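Local atomic coordinates of alpha-/beta-galactoside alpha-2,3-sialyltransferase (Photobacterium phosphoreum, PDB entry 2ZWI), a protein that binds CMP and, as a GT-B-type sialyltransferase, probably transfers sialic acid from a CMP-activated donor to galactosides in alpha-2,3 linkage. Residues Lys134-Ile146 / Ile156-Thr168. Sequence-based numbering, arbitrary orientation.
Sequences KISLSKDNIQSSI and IENIYGFSQLYPT
Q164 spends both hydrogens of its amide at one stroke: NE2 donates to S138 OG at 2.9 Å, the hydroxyl lying close to the amide plane, and almost straight (178°) to the carbonyl of G161 in its own loop. The hydroxyl it meets works both ways. With OG set between its backbone N and carbonyl carbon (chi1 67°), S138 accepts from Q164 and donates its own hydrogen to I135 O, 2.7 Å away on a lone pair; I135 O also accepts from S138 N. A water lies 2.6 Å from Q164 OE1 and accepts from K139 N, its protons contested between OE1, I135 O and others.

An amide-amide pair forms between N141 and N158: N141 ND2 gives one hydrogen to N158 OD1 at 2.9 Å, the planes nearly perpendicular at 82°, while N158 ND2 is engaged by D153 O. One water bridges E157 OE2 to K134 NZ, and another links OE2 to K134 O.

Between these polar groups, I142 reaches N158 O and G161 O with CD1 and lays CG2 over a face of the F162 ring, 4.0 Å from its centroid. Separately, L165 CD2 packs on K139 CG. Helix 128-147 is thus fastened to helix 156-159 and the loop that follows it into strand 168-172 of the N-terminal Rossmann-like domain, away from the CMP pocket. The chemistry implies an interface oriented by complementary donors and acceptors, where the opposite charges of K134 NZ and E157 OE2, 4.2 Å apart and short of a salt bridge, probably also attract directly.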
ATOM      1  N   LYS A 134      -2.163  -4.213  25.791  1.00 15.02           N
ATOM      2  CA  LYS A 134      -2.915  -3.611  24.688  1.00 15.26           C
ATOM      3  C   LYS A 134      -3.546  -4.687  23.788  1.00 15.03           C
ATOM      4  O   LYS A 134      -4.707  -4.564  23.378  1.00 14.77           O
ATOM      5  CB  LYS A 134      -2.017  -2.678  23.873  1.00 15.08           C
ATOM      6  CG  LYS A 134      -1.624  -1.395  24.606  1.00 16.51           C
ATOM      7  CD  LYS A 134      -0.902  -0.437  23.655  1.00 19.63           C
ATOM      8  CE  LYS A 134      -0.779   0.984  24.232  1.00 20.84           C
ATOM      9  NZ  LYS A 134      -2.107   1.593  24.527  1.00 23.20           N
ATOM     10  N   ILE A 135      -2.775  -5.740  23.517  1.00 14.38           N
ATOM     11  CA  ILE A 135      -3.250  -6.907  22.782  1.00 14.72           C
ATOM     12  C   ILE A 135      -4.408  -7.631  23.499  1.00 14.87           C
ATOM     13  O   ILE A 135      -5.401  -7.985  22.862  1.00 14.47           O
ATOM     14  CB  ILE A 135      -2.091  -7.869  22.446  1.00 14.31           C
ATOM     15  CG1 ILE A 135      -1.278  -7.310  21.266  1.00 14.58           C
ATOM     16  CG2 ILE A 135      -2.609  -9.272  22.116  1.00 14.68           C
ATOM     17  CD1 ILE A 135       0.105  -7.905  21.157  1.00 14.73           C
ATOM     18  N   SER A 136      -4.284  -7.827  24.812  1.00 15.00           N
ATOM     19  CA  SER A 136      -5.361  -8.446  25.601  1.00 15.21           C
ATOM     20  C   SER A 136      -6.692  -7.701  25.459  1.00 15.35           C
ATOM     21  O   SER A 136      -7.757  -8.317  25.502  1.00 15.28           O
ATOM     22  CB  SER A 136      -4.974  -8.562  27.086  1.00 15.51           C
ATOM     23  OG  SER A 136      -5.139  -7.323  27.767  1.00 16.12           O
ATOM     24  N   LEU A 137      -6.626  -6.384  25.289  1.00 15.42           N
ATOM     25  CA  LEU A 137      -7.825  -5.568  25.119  1.00 15.88           C
ATOM     26  C   LEU A 137      -8.423  -5.633  23.714  1.00 15.68           C
ATOM     27  O   LEU A 137      -9.592  -5.313  23.534  1.00 15.75           O
ATOM     28  CB  LEU A 137      -7.539  -4.107  25.508  1.00 16.21           C
ATOM     29  CG  LEU A 137      -7.138  -3.827  26.970  1.00 16.72           C
ATOM     30  CD1 LEU A 137      -6.753  -2.370  27.165  1.00 17.36           C
ATOM     31  CD2 LEU A 137      -8.274  -4.200  27.908  1.00 17.55           C
ATOM     32  N   SER A 138      -7.627  -6.049  22.726  1.00 15.85           N
ATOM     33  CA  SER A 138      -8.000  -5.874  21.303  1.00 15.81           C
ATOM     34  C   SER A 138      -9.250  -6.644  20.862  1.00 16.22           C
ATOM     35  O   SER A 138     -10.112  -6.080  20.190  1.00 15.79           O
ATOM     36  CB  SER A 138      -6.813  -6.152  20.361  1.00 15.62           C
ATOM     37  OG  SER A 138      -6.415  -7.519  20.379  1.00 14.20           O
ATOM     38  N   LYS A 139      -9.368  -7.915  21.245  1.00 16.92           N
ATOM     39  CA  LYS A 139     -10.559  -8.688  20.878  1.00 17.87           C
ATOM     40  C   LYS A 139     -11.869  -7.979  21.286  1.00 18.41           C
ATOM     41  O   LYS A 139     -12.768  -7.800  20.457  1.00 18.33           O
ATOM     42  CB  LYS A 139     -10.489 -10.111  21.431  1.00 17.86           C
ATOM     43  CG  LYS A 139     -11.536 -11.046  20.844  1.00 18.26           C
ATOM     44  CD  LYS A 139     -11.393 -12.483  21.347  1.00 18.50           C
ATOM     45  CE  LYS A 139     -12.460 -13.372  20.716  1.00 21.05           C
ATOM     46  NZ  LYS A 139     -12.233 -14.827  20.986  1.00 23.82           N
ATOM     47  N   ASP A 140     -11.957  -7.557  22.546  1.00 19.30           N
ATOM     48  CA  ASP A 140     -13.128  -6.821  23.055  1.00 20.43           C
ATOM     49  C   ASP A 140     -13.334  -5.462  22.394  1.00 19.66           C
ATOM     50  O   ASP A 140     -14.476  -5.067  22.167  1.00 19.52           O
ATOM     51  CB  ASP A 140     -13.059  -6.638  24.585  1.00 21.20           C
ATOM     52  CG  ASP A 140     -13.568  -7.850  25.360  1.00 24.07           C
ATOM     53  OD1 ASP A 140     -14.304  -8.696  24.791  1.00 28.85           O
ATOM     54  OD2 ASP A 140     -13.242  -7.952  26.567  1.00 27.47           O
ATOM     55  N   ASN A 141     -12.238  -4.750  22.112  1.00 19.49           N
ATOM     56  CA  ASN A 141     -12.277  -3.483  21.361  1.00 19.20           C
ATOM     57  C   ASN A 141     -12.982  -3.668  20.021  1.00 18.50           C
ATOM     58  O   ASN A 141     -13.886  -2.909  19.660  1.00 17.92           O
ATOM     59  CB  ASN A 141     -10.858  -2.971  21.029  1.00 19.51           C
ATOM     60  CG  ASN A 141     -10.105  -2.408  22.223  1.00 21.27           C
ATOM     61  OD1 ASN A 141     -10.673  -2.124  23.290  1.00 20.87           O
ATOM     62  ND2 ASN A 141      -8.787  -2.223  22.031  1.00 21.93           N
ATOM     63  N   ILE A 142     -12.529  -4.676  19.275  1.00 17.70           N
ATOM     64  CA  ILE A 142     -13.041  -4.955  17.930  1.00 16.92           C
ATOM     65  C   ILE A 142     -14.495  -5.427  17.985  1.00 17.05           C
ATOM     66  O   ILE A 142     -15.334  -4.964  17.218  1.00 16.41           O
ATOM     67  CB  ILE A 142     -12.163  -6.013  17.202  1.00 17.05           C
ATOM     68  CG1 ILE A 142     -10.730  -5.496  17.013  1.00 14.97           C
ATOM     69  CG2 ILE A 142     -12.794  -6.442  15.857  1.00 15.76           C
ATOM     70  CD1 ILE A 142      -9.727  -6.599  16.839  1.00 13.80           C
ATOM     71  N   GLN A 143     -14.786  -6.350  18.896  1.00 17.52           N
ATOM     72  CA  GLN A 143     -16.143  -6.842  19.060  1.00 18.30           C
ATOM     73  C   GLN A 143     -17.110  -5.713  19.437  1.00 18.39           C
ATOM     74  O   GLN A 143     -18.194  -5.633  18.869  1.00 18.10           O
ATOM     75  CB  GLN A 143     -16.198  -8.003  20.058  1.00 18.56           C
ATOM     76  CG  GLN A 143     -17.539  -8.746  20.083  1.00 21.15           C
ATOM     77  CD  GLN A 143     -17.881  -9.424  18.759  1.00 24.59           C
ATOM     78  OE1 GLN A 143     -17.150 -10.297  18.279  1.00 27.09           O
ATOM     79  NE2 GLN A 143     -19.007  -9.038  18.173  1.00 25.76           N
ATOM     80  N   SER A 144     -16.704  -4.839  20.361  1.00 18.94           N
ATOM     81  CA  SER A 144     -17.517  -3.677  20.758  1.00 19.94           C
ATOM     82  C   SER A 144     -17.830  -2.730  19.601  1.00 19.96           C
ATOM     83  O   SER A 144     -18.944  -2.214  19.507  1.00 20.11           O
ATOM     84  CB  SER A 144     -16.852  -2.879  21.881  1.00 19.78           C
ATOM     85  OG  SER A 144     -16.613  -3.682  23.014  1.00 22.23           O
ATOM     86  N   SER A 145     -16.839  -2.496  18.744  1.00 20.08           N
ATOM     87  CA  SER A 145     -17.021  -1.746  17.496  1.00 20.74           C
ATOM     88  C   SER A 145     -18.018  -2.403  16.552  1.00 21.10           C
ATOM     89  O   SER A 145     -18.830  -1.716  15.929  1.00 20.87           O
ATOM     90  CB  SER A 145     -15.686  -1.579  16.771  1.00 20.50           C
ATOM     91  OG  SER A 145     -14.852  -0.687  17.483  1.00 21.61           O
ATOM     92  N   ILE A 146     -17.937  -3.728  16.440  1.00 21.36           N
ATOM     93  CA  ILE A 146     -18.829  -4.496  15.569  1.00 22.57           C
ATOM     94  C   ILE A 146     -20.247  -4.547  16.150  1.00 23.32           C
ATOM     95  O   ILE A 146     -21.231  -4.484  15.413  1.00 23.48           O
ATOM     96  CB  ILE A 146     -18.283  -5.924  15.318  1.00 22.29           C
ATOM     97  CG1 ILE A 146     -17.036  -5.866  14.417  1.00 21.82           C
ATOM     98  CG2 ILE A 146     -19.372  -6.830  14.737  1.00 22.25           C
ATOM     99  CD1 ILE A 146     -16.242  -7.175  14.360  1.00 22.95           C
ATOM    100  N   ILE A 156      -2.479  -0.282  16.454  1.00 13.66           N
ATOM    101  CA  ILE A 156      -1.830  -1.503  15.960  1.00 13.22           C
ATOM    102  C   ILE A 156      -2.500  -2.787  16.443  1.00 12.90           C
ATOM    103  O   ILE A 156      -2.809  -3.680  15.639  1.00 12.01           O
ATOM    104  CB  ILE A 156      -0.313  -1.522  16.303  1.00 13.83           C
ATOM    105  CG1 ILE A 156       0.475  -0.786  15.226  1.00 13.93           C
ATOM    106  CG2 ILE A 156       0.216  -2.971  16.470  1.00 13.94           C
ATOM    107  CD1 ILE A 156       0.085  -1.139  13.765  1.00 15.58           C
ATOM    108  N   GLU A 157      -2.743  -2.866  17.751  1.00 12.47           N
ATOM    109  CA  GLU A 157      -3.339  -4.060  18.348  1.00 12.32           C
ATOM    110  C   GLU A 157      -4.742  -4.379  17.794  1.00 11.96           C
ATOM    111  O   GLU A 157      -5.136  -5.549  17.719  1.00 12.12           O
ATOM    112  CB  GLU A 157      -3.328  -3.967  19.884  1.00 12.60           C
ATOM    113  CG  GLU A 157      -4.197  -2.848  20.507  1.00 11.96           C
ATOM    114  CD  GLU A 157      -3.478  -1.516  20.680  1.00 14.46           C
ATOM    115  OE1 GLU A 157      -2.439  -1.259  20.021  1.00 15.39           O
ATOM    116  OE2 GLU A 157      -3.967  -0.703  21.483  1.00 13.92           O
ATOM    117  N   ASN A 158      -5.477  -3.340  17.396  1.00 11.45           N
ATOM    118  CA  ASN A 158      -6.832  -3.490  16.850  1.00 11.34           C
ATOM    119  C   ASN A 158      -6.845  -3.870  15.386  1.00 10.91           C
ATOM    120  O   ASN A 158      -7.466  -4.867  15.007  1.00 11.18           O
ATOM    121  CB  ASN A 158      -7.650  -2.204  17.059  1.00 11.49           C
ATOM    122  CG  ASN A 158      -8.081  -2.017  18.507  1.00 12.62           C
ATOM    123  OD1 ASN A 158      -7.902  -2.903  19.333  1.00 12.58           O
ATOM    124  ND2 ASN A 158      -8.663  -0.862  18.810  1.00 13.50           N
ATOM    125  N   ILE A 159      -6.157  -3.079  14.565  1.00  9.96           N
ATOM    126  CA  ILE A 159      -6.130  -3.325  13.117  1.00  9.64           C
ATOM    127  C   ILE A 159      -5.469  -4.663  12.771  1.00  9.27           C
ATOM    128  O   ILE A 159      -5.904  -5.325  11.840  1.00  8.60           O
ATOM    129  CB  ILE A 159      -5.547  -2.130  12.314  1.00  9.40           C
ATOM    130  CG1 ILE A 159      -4.039  -1.954  12.558  1.00  9.62           C
ATOM    131  CG2 ILE A 159      -6.309  -0.849  12.657  1.00 10.06           C
ATOM    132  CD1 ILE A 159      -3.411  -0.808  11.770  1.00  8.94           C
ATOM    133  N   TYR A 160      -4.462  -5.076  13.546  1.00  9.40           N
ATOM    134  CA  TYR A 160      -3.874  -6.408  13.364  1.00 10.11           C
ATOM    135  C   TYR A 160      -4.485  -7.501  14.263  1.00 10.32           C
ATOM    136  O   TYR A 160      -3.901  -8.587  14.424  1.00 10.33           O
ATOM    137  CB  TYR A 160      -2.339  -6.365  13.488  1.00 10.15           C
ATOM    138  CG  TYR A 160      -1.637  -5.707  12.313  1.00 10.31           C
ATOM    139  CD1 TYR A 160      -1.606  -6.326  11.061  1.00 11.13           C
ATOM    140  CD2 TYR A 160      -0.994  -4.477  12.454  1.00  9.57           C
ATOM    141  CE1 TYR A 160      -0.962  -5.727   9.966  1.00 10.99           C
ATOM    142  CE2 TYR A 160      -0.332  -3.877  11.375  1.00 10.19           C
ATOM    143  CZ  TYR A 160      -0.323  -4.511  10.130  1.00 10.89           C
ATOM    144  OH  TYR A 160       0.316  -3.925   9.056  1.00 11.48           O
ATOM    145  N   GLY A 161      -5.666  -7.236  14.828  1.00 10.60           N
ATOM    146  CA  GLY A 161      -6.230  -8.129  15.838  1.00 10.35           C
ATOM    147  C   GLY A 161      -7.482  -8.898  15.446  1.00 10.83           C
ATOM    148  O   GLY A 161      -8.099  -9.541  16.304  1.00 10.72           O
ATOM    149  N   PHE A 162      -7.846  -8.853  14.164  1.00 10.50           N
ATOM    150  CA  PHE A 162      -9.110  -9.446  13.688  1.00 10.91           C
ATOM    151  C   PHE A 162      -9.097 -10.972  13.580  1.00 11.20           C
ATOM    152  O   PHE A 162     -10.167 -11.595  13.616  1.00 10.98           O
ATOM    153  CB  PHE A 162      -9.520  -8.860  12.327  1.00 10.16           C
ATOM    154  CG  PHE A 162     -10.135  -7.488  12.399  1.00 10.75           C
ATOM    155  CD1 PHE A 162     -11.502  -7.317  12.205  1.00 10.85           C
ATOM    156  CD2 PHE A 162      -9.339  -6.360  12.636  1.00 11.25           C
ATOM    157  CE1 PHE A 162     -12.085  -6.047  12.263  1.00 11.43           C
ATOM    158  CE2 PHE A 162      -9.904  -5.083  12.693  1.00 12.35           C
ATOM    159  CZ  PHE A 162     -11.277  -4.921  12.507  1.00 11.31           C
ATOM    160  N   SER A 163      -7.915 -11.583  13.426  1.00 11.66           N
ATOM    161  CA  SER A 163      -7.846 -13.060  13.344  1.00 12.16           C
ATOM    162  C   SER A 163      -8.315 -13.755  14.643  1.00 13.03           C
ATOM    163  O   SER A 163      -8.579 -14.966  14.652  1.00 13.10           O
ATOM    164  CB  SER A 163      -6.458 -13.542  12.911  1.00 12.16           C
ATOM    165  OG  SER A 163      -5.530 -13.511  13.989  1.00 11.71           O
ATOM    166  N   GLN A 164      -8.423 -12.979  15.725  1.00 13.33           N
ATOM    167  CA  GLN A 164      -9.044 -13.450  16.966  1.00 13.88           C
ATOM    168  C   GLN A 164     -10.549 -13.682  16.806  1.00 13.96           C
ATOM    169  O   GLN A 164     -11.147 -14.435  17.570  1.00 14.04           O
ATOM    170  CB  GLN A 164      -8.788 -12.449  18.106  1.00 13.42           C
ATOM    171  CG  GLN A 164      -7.310 -12.270  18.453  1.00 13.41           C
ATOM    172  CD  GLN A 164      -7.046 -11.103  19.401  1.00 14.29           C
ATOM    173  OE1 GLN A 164      -6.645 -11.305  20.546  1.00 14.94           O
ATOM    174  NE2 GLN A 164      -7.263  -9.875  18.925  1.00 14.13           N
ATOM    175  N   LEU A 165     -11.154 -13.033  15.811  1.00 14.26           N
ATOM    176  CA  LEU A 165     -12.610 -13.058  15.644  1.00 14.45           C
ATOM    177  C   LEU A 165     -13.091 -13.787  14.401  1.00 14.18           C
ATOM    178  O   LEU A 165     -14.158 -14.414  14.426  1.00 14.00           O
ATOM    179  CB  LEU A 165     -13.182 -11.636  15.627  1.00 14.55           C
ATOM    180  CG  LEU A 165     -13.314 -10.801  16.906  1.00 15.67           C
ATOM    181  CD1 LEU A 165     -14.018 -11.585  18.002  1.00 16.43           C
ATOM    182  CD2 LEU A 165     -11.971 -10.310  17.373  1.00 19.18           C
ATOM    183  N   TYR A 166     -12.332 -13.666  13.310  1.00 13.34           N
ATOM    184  CA  TYR A 166     -12.713 -14.213  12.015  1.00 13.24           C
ATOM    185  C   TYR A 166     -11.493 -14.821  11.321  1.00 12.84           C
ATOM    186  O   TYR A 166     -10.359 -14.419  11.607  1.00 13.33           O
ATOM    187  CB  TYR A 166     -13.300 -13.106  11.112  1.00 13.82           C
ATOM    188  CG  TYR A 166     -14.519 -12.416  11.696  1.00 14.39           C
ATOM    189  CD1 TYR A 166     -14.384 -11.279  12.489  1.00 12.80           C
ATOM    190  CD2 TYR A 166     -15.802 -12.910  11.458  1.00 13.21           C
ATOM    191  CE1 TYR A 166     -15.503 -10.645  13.038  1.00 14.81           C
ATOM    192  CE2 TYR A 166     -16.933 -12.288  12.006  1.00 14.60           C
ATOM    193  CZ  TYR A 166     -16.768 -11.155  12.792  1.00 14.78           C
ATOM    194  OH  TYR A 166     -17.866 -10.535  13.335  1.00 16.60           O
ATOM    195  N   PRO A 167     -11.719 -15.789  10.409  1.00 12.31           N
ATOM    196  CA  PRO A 167     -10.635 -16.195   9.509  1.00 11.73           C
ATOM    197  C   PRO A 167     -10.128 -14.952   8.774  1.00 11.10           C
ATOM    198  O   PRO A 167     -10.898 -14.292   8.060  1.00 10.13           O
ATOM    199  CB  PRO A 167     -11.314 -17.164   8.539  1.00 11.54           C
ATOM    200  CG  PRO A 167     -12.486 -17.714   9.316  1.00 13.04           C
ATOM    201  CD  PRO A 167     -12.964 -16.550  10.159  1.00 12.39           C
ATOM    202  N   THR A 168      -8.854 -14.619   9.004  1.00 10.27           N
ATOM    203  CA  THR A 168      -8.257 -13.364   8.536  1.00  9.88           C
ATOM    204  C   THR A 168      -6.870 -13.616   7.955  1.00  9.39           C
ATOM    205  O   THR A 168      -6.057 -14.349   8.539  1.00  9.19           O
ATOM    206  CB  THR A 168      -8.108 -12.340   9.687  1.00 10.05           C
ATOM    207  OG1 THR A 168      -9.382 -12.067  10.260  1.00 11.06           O
ATOM    208  CG2 THR A 168      -7.523 -11.041   9.204  1.00 10.35           C
TER
HETATM  209  O   HOH W   1      -3.184   1.713  21.964  1.00 23.96           O
HETATM  210  O   HOH W   2      -5.638  -1.841  23.277  1.00 32.52           O
HETATM  211  O   HOH W   3      -7.373  -9.777  22.567  1.00 14.90           O